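Local coordinates for phosphate-binding protein (Xanthomonas axonopodis pv. citri, PDB 5UB3) that probably serves as a periplasmic receptor of the phosphonate-binding type, paired with a diguanylate cyclase, and holds a chloride ion in this crystal, at residues A[137-149]-A[153-165]. Numbering follows the deposited sequence.
Sequences NGIACDVLLSADD and RGSAGYLMVGSKL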
ATOM      1  N   ASN A 137     -10.396  -8.842  16.396  1.00 18.50           N
ATOM      2  CA  ASN A 137     -11.652  -9.519  16.665  1.00 17.28           C
ATOM      3  C   ASN A 137     -11.517 -10.990  17.041  1.00 18.03           C
ATOM      4  O   ASN A 137     -12.521 -11.688  17.160  1.00 19.98           O
ATOM      5  CB  ASN A 137     -12.565  -9.313  15.461  1.00 16.87           C
ATOM      6  CG  ASN A 137     -13.080  -7.878  15.393  1.00 18.61           C
ATOM      7  OD1 ASN A 137     -14.096  -7.518  16.018  1.00 20.54           O
ATOM      8  ND2 ASN A 137     -12.344  -7.042  14.683  1.00 17.49           N
ATOM      9  N   GLY A 138     -10.292 -11.464  17.231  1.00 19.41           N
ATOM     10  CA  GLY A 138     -10.053 -12.809  17.668  1.00 17.82           C
ATOM     11  C   GLY A 138     -10.429 -13.854  16.659  1.00 18.23           C
ATOM     12  O   GLY A 138     -10.703 -15.011  17.023  1.00 18.36           O
ATOM     13  N   ILE A 139     -10.436 -13.470  15.386  1.00 18.09           N
ATOM     14  CA  ILE A 139     -10.880 -14.343  14.315  1.00 18.91           C
ATOM     15  C   ILE A 139      -9.613 -15.000  13.742  1.00 21.23           C
ATOM     16  O   ILE A 139      -8.796 -14.353  13.025  1.00 21.31           O
ATOM     17  CB  ILE A 139     -11.624 -13.578  13.227  1.00 19.66           C
ATOM     18  CG1 ILE A 139     -12.940 -13.056  13.782  1.00 22.09           C
ATOM     19  CG2 ILE A 139     -11.836 -14.454  12.014  1.00 20.73           C
ATOM     20  CD1 ILE A 139     -13.664 -12.129  12.853  1.00 23.08           C
ATOM     21  N   ALA A 140      -9.437 -16.279  14.035  1.00 20.78           N
ATOM     22  CA  ALA A 140      -8.292 -16.998  13.520  1.00 22.16           C
ATOM     23  C   ALA A 140      -8.384 -17.095  11.992  1.00 22.83           C
ATOM     24  O   ALA A 140      -9.470 -17.245  11.411  1.00 22.20           O
ATOM     25  CB  ALA A 140      -8.209 -18.371  14.156  1.00 24.39           C
ATOM     26  N   CYS A 141      -7.240 -16.954  11.352  1.00 24.55           N
ATOM     27  CA  CYS A 141      -7.217 -16.968   9.916  1.00 25.18           C
ATOM     28  C   CYS A 141      -5.945 -17.603   9.439  1.00 24.15           C
ATOM     29  O   CYS A 141      -4.922 -16.955   9.350  1.00 26.25           O
ATOM     30  CB  CYS A 141      -7.396 -15.550   9.389  1.00 26.42           C
ATOM     31  SG  CYS A 141      -7.843 -15.569   7.609  1.00 25.50           S
ATOM     32  N   ASP A 142      -6.023 -18.917   9.158  1.00 22.09           N
ATOM     33  CA  ASP A 142      -4.900 -19.696   8.804  1.00 19.65           C
ATOM     34  C   ASP A 142      -4.613 -19.574   7.339  1.00 19.86           C
ATOM     35  O   ASP A 142      -5.546 -19.419   6.528  1.00 20.09           O
ATOM     36  CB  ASP A 142      -5.162 -21.172   9.115  1.00 20.32           C
ATOM     37  CG  ASP A 142      -5.477 -21.410  10.604  1.00 20.36           C
ATOM     38  OD1 ASP A 142      -4.663 -21.005  11.432  1.00 20.52           O
ATOM     39  OD2 ASP A 142      -6.497 -22.031  10.902  1.00 20.50           O
ATOM     40  N   VAL A 143      -3.348 -19.645   6.953  1.00 18.41           N
ATOM     41  CA  VAL A 143      -3.046 -19.623   5.524  1.00 19.16           C
ATOM     42  C   VAL A 143      -3.582 -20.896   4.881  1.00 18.35           C
ATOM     43  O   VAL A 143      -3.382 -21.990   5.421  1.00 15.70           O
ATOM     44  CB  VAL A 143      -1.569 -19.343   5.199  1.00 21.00           C
ATOM     45  CG1 VAL A 143      -0.660 -20.479   5.589  1.00 20.62           C
ATOM     46  CG2 VAL A 143      -1.428 -19.074   3.706  1.00 22.55           C
ATOM     47  N   LEU A 144      -4.289 -20.747   3.759  1.00 16.02           N
ATOM     48  CA  LEU A 144      -4.709 -21.902   2.983  1.00 16.79           C
ATOM     49  C   LEU A 144      -3.815 -22.077   1.766  1.00 18.16           C
ATOM     50  O   LEU A 144      -3.384 -21.134   1.154  1.00 20.52           O
ATOM     51  CB  LEU A 144      -6.146 -21.794   2.604  1.00 17.81           C
ATOM     52  CG  LEU A 144      -7.117 -21.641   3.780  1.00 18.02           C
ATOM     53  CD1 LEU A 144      -8.522 -21.411   3.184  1.00 20.32           C
ATOM     54  CD2 LEU A 144      -7.105 -22.814   4.749  1.00 19.26           C
ATOM     55  N   LEU A 145      -3.536 -23.311   1.425  1.00 17.90           N
ATOM     56  CA  LEU A 145      -2.560 -23.577   0.428  1.00 19.94           C
ATOM     57  C   LEU A 145      -3.080 -23.430  -1.004  1.00 20.08           C
ATOM     58  O   LEU A 145      -2.366 -23.070  -1.894  1.00 20.95           O
ATOM     59  CB  LEU A 145      -1.998 -24.965   0.681  1.00 21.76           C
ATOM     60  CG  LEU A 145      -0.978 -24.881   1.813  1.00 21.27           C
ATOM     61  CD1 LEU A 145      -1.622 -24.910   3.222  1.00 22.99           C
ATOM     62  CD2 LEU A 145       0.021 -25.986   1.574  1.00 23.92           C
ATOM     63  N   SER A 146      -4.338 -23.741  -1.209  1.00 20.93           N
ATOM     64  CA  SER A 146      -4.938 -23.650  -2.537  1.00 19.13           C
ATOM     65  C   SER A 146      -6.423 -23.494  -2.353  1.00 18.48           C
ATOM     66  O   SER A 146      -6.943 -23.626  -1.267  1.00 17.14           O
ATOM     67  CB  SER A 146      -4.647 -24.879  -3.340  1.00 18.15           C
ATOM     68  OG  SER A 146      -5.347 -25.963  -2.768  1.00 16.52           O
ATOM     69  N   ALA A 147      -7.123 -23.232  -3.448  1.00 19.73           N
ATOM     70  CA  ALA A 147      -8.542 -23.050  -3.358  1.00 20.14           C
ATOM     71  C   ALA A 147      -9.312 -24.356  -3.006  1.00 19.07           C
ATOM     72  O   ALA A 147     -10.444 -24.292  -2.597  1.00 18.80           O
ATOM     73  CB  ALA A 147      -9.067 -22.424  -4.659  1.00 21.58           C
ATOM     74  N   ASP A 148      -8.680 -25.514  -3.105  1.00 17.71           N
ATOM     75  CA  ASP A 148      -9.322 -26.739  -2.607  1.00 19.10           C
ATOM     76  C   ASP A 148      -9.132 -26.850  -1.085  1.00 19.69           C
ATOM     77  O   ASP A 148      -9.740 -27.682  -0.480  1.00 18.59           O
ATOM     78  CB  ASP A 148      -8.725 -27.977  -3.248  1.00 19.15           C
ATOM     79  CG  ASP A 148      -9.311 -28.331  -4.577  1.00 20.25           C
ATOM     80  OD1 ASP A 148     -10.394 -27.877  -4.963  1.00 18.33           O
ATOM     81  OD2 ASP A 148      -8.586 -29.103  -5.262  1.00 22.86           O
ATOM     82  N   ASP A 149      -8.238 -26.054  -0.475  1.00 20.14           N
ATOM     83  CA  ASP A 149      -7.930 -26.216   0.936  1.00 20.30           C
ATOM     84  C   ASP A 149      -9.051 -25.545   1.691  1.00 22.54           C
ATOM     85  O   ASP A 149      -9.677 -24.604   1.186  1.00 21.67           O
ATOM     86  CB  ASP A 149      -6.564 -25.579   1.237  1.00 20.12           C
ATOM     87  CG  ASP A 149      -6.008 -25.929   2.600  1.00 19.64           C
ATOM     88  OD1 ASP A 149      -6.532 -26.794   3.307  1.00 19.52           O
ATOM     89  OD2 ASP A 149      -5.004 -25.295   2.984  1.00 17.34           O
ATOM     90  N   ARG A 153     -12.840 -25.697  11.135  1.00 37.39           N
ATOM     91  CA  ARG A 153     -14.113 -25.102  11.588  1.00 39.51           C
ATOM     92  C   ARG A 153     -13.826 -24.322  12.885  1.00 34.75           C
ATOM     93  O   ARG A 153     -12.932 -24.676  13.666  1.00 35.79           O
ATOM     94  CB  ARG A 153     -15.245 -26.105  11.667  1.00 43.29           C
ATOM     95  CG  ARG A 153     -15.067 -27.252  12.629  1.00 48.82           C
ATOM     96  CD  ARG A 153     -16.083 -28.334  12.294  1.00 51.92           C
ATOM     97  NE  ARG A 153     -15.599 -29.096  11.149  1.00 55.86           N
ATOM     98  CZ  ARG A 153     -16.247 -29.347  10.003  1.00 57.00           C
ATOM     99  NH1 ARG A 153     -17.496 -28.911   9.769  1.00 57.51           N
ATOM    100  NH2 ARG A 153     -15.618 -30.084   9.074  1.00 54.70           N
ATOM    101  N   GLY A 154     -14.496 -23.198  13.025  1.00 33.57           N
ATOM    102  CA  GLY A 154     -14.191 -22.269  14.055  1.00 33.33           C
ATOM    103  C   GLY A 154     -13.202 -21.236  13.562  1.00 33.24           C
ATOM    104  O   GLY A 154     -13.071 -20.188  14.188  1.00 35.11           O
ATOM    105  N   SER A 155     -12.502 -21.471  12.454  1.00 29.06           N
ATOM    106  CA  SER A 155     -11.494 -20.478  11.998  1.00 27.88           C
ATOM    107  C   SER A 155     -11.776 -20.044  10.554  1.00 25.37           C
ATOM    108  O   SER A 155     -12.452 -20.767   9.828  1.00 29.42           O
ATOM    109  CB  SER A 155     -10.088 -21.055  12.119  1.00 28.14           C
ATOM    110  OG  SER A 155      -9.806 -21.372  13.456  1.00 25.05           O
ATOM    111  N   ALA A 156     -11.301 -18.871  10.171  1.00 22.89           N
ATOM    112  CA  ALA A 156     -11.230 -18.524   8.781  1.00 21.25           C
ATOM    113  C   ALA A 156      -9.909 -19.054   8.205  1.00 21.38           C
ATOM    114  O   ALA A 156      -9.023 -19.613   8.920  1.00 21.58           O
ATOM    115  CB  ALA A 156     -11.297 -17.036   8.614  1.00 22.95           C
ATOM    116  N   GLY A 157      -9.778 -18.878   6.908  1.00 20.21           N
ATOM    117  CA  GLY A 157      -8.560 -19.133   6.208  1.00 18.40           C
ATOM    118  C   GLY A 157      -8.417 -18.135   5.078  1.00 18.54           C
ATOM    119  O   GLY A 157      -9.443 -17.624   4.542  1.00 19.77           O
ATOM    120  N   TYR A 158      -7.188 -17.854   4.709  1.00 16.66           N
ATOM    121  CA  TYR A 158      -6.953 -16.909   3.632  1.00 18.77           C
ATOM    122  C   TYR A 158      -6.185 -17.513   2.520  1.00 17.78           C
ATOM    123  O   TYR A 158      -5.366 -18.426   2.732  1.00 18.52           O
ATOM    124  CB  TYR A 158      -6.309 -15.615   4.100  1.00 18.73           C
ATOM    125  CG  TYR A 158      -4.887 -15.702   4.499  1.00 20.31           C
ATOM    126  CD1 TYR A 158      -4.549 -16.132   5.738  1.00 21.61           C
ATOM    127  CD2 TYR A 158      -3.870 -15.323   3.633  1.00 20.32           C
ATOM    128  CE1 TYR A 158      -3.236 -16.209   6.116  1.00 23.70           C
ATOM    129  CE2 TYR A 158      -2.565 -15.378   4.010  1.00 23.34           C
ATOM    130  CZ  TYR A 158      -2.256 -15.818   5.253  1.00 22.54           C
ATOM    131  OH  TYR A 158      -0.979 -15.897   5.695  1.00 26.69           O
ATOM    132  N   LEU A 159      -6.470 -16.998   1.334  1.00 17.62           N
ATOM    133  CA  LEU A 159      -5.750 -17.341   0.135  1.00 19.63           C
ATOM    134  C   LEU A 159      -5.181 -16.074  -0.504  1.00 20.99           C
ATOM    135  O   LEU A 159      -5.924 -15.111  -0.759  1.00 20.26           O
ATOM    136  CB  LEU A 159      -6.702 -17.983  -0.835  1.00 20.89           C
ATOM    137  CG  LEU A 159      -7.156 -19.348  -0.394  1.00 21.56           C
ATOM    138  CD1 LEU A 159      -8.457 -19.713  -1.058  1.00 26.21           C
ATOM    139  CD2 LEU A 159      -6.061 -20.333  -0.744  1.00 23.11           C
ATOM    140  N   MET A 160      -3.903 -16.123  -0.821  1.00 20.53           N
ATOM    141  CA  MET A 160      -3.257 -15.021  -1.552  1.00 23.48           C
ATOM    142  C   MET A 160      -3.518 -15.226  -3.025  1.00 23.13           C
ATOM    143  O   MET A 160      -3.071 -16.206  -3.578  1.00 22.77           O
ATOM    144  CB  MET A 160      -1.765 -15.001  -1.312  1.00 25.04           C
ATOM    145  CG  MET A 160      -1.409 -15.004   0.160  1.00 31.77           C
ATOM    146  SD  MET A 160      -1.847 -13.450   0.944  1.00 40.58           S
ATOM    147  CE  MET A 160      -0.156 -12.912   1.235  1.00 41.83           C
ATOM    148  N   VAL A 161      -4.196 -14.264  -3.633  1.00 22.09           N
ATOM    149  CA  VAL A 161      -4.502 -14.297  -5.063  1.00 23.42           C
ATOM    150  C   VAL A 161      -3.723 -13.225  -5.888  1.00 24.78           C
ATOM    151  O   VAL A 161      -3.912 -13.109  -7.098  1.00 27.96           O
ATOM    152  CB  VAL A 161      -6.013 -14.211  -5.265  1.00 22.22           C
ATOM    153  CG1 VAL A 161      -6.738 -15.288  -4.467  1.00 22.26           C
ATOM    154  CG2 VAL A 161      -6.569 -12.847  -4.888  1.00 20.75           C
ATOM    155  N   GLY A 162      -2.874 -12.448  -5.226  1.00 26.42           N
ATOM    156  CA  GLY A 162      -2.042 -11.410  -5.868  1.00 29.96           C
ATOM    157  C   GLY A 162      -2.782 -10.098  -6.135  1.00 29.95           C
ATOM    158  O   GLY A 162      -2.747  -9.136  -5.330  1.00 27.90           O
ATOM    159  N   SER A 163      -3.477 -10.058  -7.254  1.00 27.00           N
ATOM    160  CA  SER A 163      -3.930  -8.795  -7.782  1.00 27.14           C
ATOM    161  C   SER A 163      -5.243  -8.394  -7.118  1.00 22.98           C
ATOM    162  O   SER A 163      -6.036  -9.231  -6.644  1.00 22.73           O
ATOM    163  CB  SER A 163      -4.123  -8.878  -9.282  1.00 26.68           C
ATOM    164  OG  SER A 163      -5.349  -9.494  -9.567  1.00 26.97           O
ATOM    165  N   LYS A 164      -5.508  -7.108  -7.131  1.00 22.01           N
ATOM    166  CA  LYS A 164      -6.811  -6.646  -6.619  1.00 22.11           C
ATOM    167  C   LYS A 164      -8.005  -7.242  -7.423  1.00 23.44           C
ATOM    168  O   LYS A 164      -9.078  -7.618  -6.857  1.00 20.92           O
ATOM    169  CB  LYS A 164      -6.832  -5.154  -6.606  1.00 23.51           C
ATOM    170  CG  LYS A 164      -5.836  -4.524  -5.654  1.00 24.82           C
ATOM    171  CD  LYS A 164      -5.776  -3.026  -5.842  1.00 25.39           C
ATOM    172  CE  LYS A 164      -4.699  -2.491  -4.954  1.00 27.87           C
ATOM    173  NZ  LYS A 164      -4.792  -1.028  -4.894  1.00 29.04           N
ATOM    174  N   LEU A 165      -7.813  -7.341  -8.744  1.00 26.00           N
ATOM    175  CA  LEU A 165      -8.861  -7.851  -9.621  1.00 27.29           C
ATOM    176  C   LEU A 165      -9.121  -9.286  -9.282  1.00 25.43           C
ATOM    177  O   LEU A 165     -10.260  -9.734  -9.277  1.00 25.14           O
ATOM    178  CB  LEU A 165      -8.436  -7.745 -11.094  1.00 32.13           C
ATOM    179  CG  LEU A 165      -9.436  -8.278 -12.142  1.00 32.50           C
ATOM    180  CD1 LEU A 165     -10.835  -7.721 -11.949  1.00 33.58           C
ATOM    181  CD2 LEU A 165      -8.944  -7.965 -13.547  1.00 33.07           C
TER
HETATM  182  O   HOH W   1      -8.554 -22.355   9.322  1.00 25.97           O
HETATM  183  O   HOH W   2      -2.583 -18.684   0.173  1.00 20.90           O
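Parallel pairing of Cys141, Asp142 and Val143 with Ala156, Gly157 and Tyr158 adds an outer strand to one lobe of a periplasmic-binding-protein fold, strand 156-160 lying between 141-143 and 115-118. Four backbone hydrogen bonds make the pairing, from Ala156 N to Ala140 O (2.7 Å) at one end to Leu144 N and Tyr158 O (2.8 Å) at the other, and a water carries it a step further by donating to Leu144 O and accepting from Met160 N.

On the face that meets helix 124-136, the Tyr158 ring lies against the outer strand. Its CG sits between backbone N and carbonyl carbon (chi1 72°), which helps swing the ring over to Val143: CG2 stands 4.1 Å from the Tyr158 ring centroid, a CH-pi contact over the face. Cys141 O approaches the ring edge in plane, and Cys141 SG, 3.8 Å from Tyr158 CB, is likewise at the edge.

The opposite face carries the Asp142 carboxylate beside Gly157. A second water donates to both Asp142 OD2 and Ala156 O, tying the acid to a carbonyl that already accepts Asp142 N. Past the strand's end leucines take over: Leu144 CG rests 3.8 Å from Gly157 CA, with Leu144 CD1 along the same glycine. Leu159 CD2 packs on Leu144 CB (3.7 Å) and touches the carbonyl oxygens of Leu144 and Ser146, while Asp149 OD2 takes the N-H of Leu145 through its anti lone pair and braces the turn. A short backbone pairing is thus continued by water at one end, with a ring packed over Val143 on one face, a hydrated carboxylate on the other, and leucine packing where the strand ends.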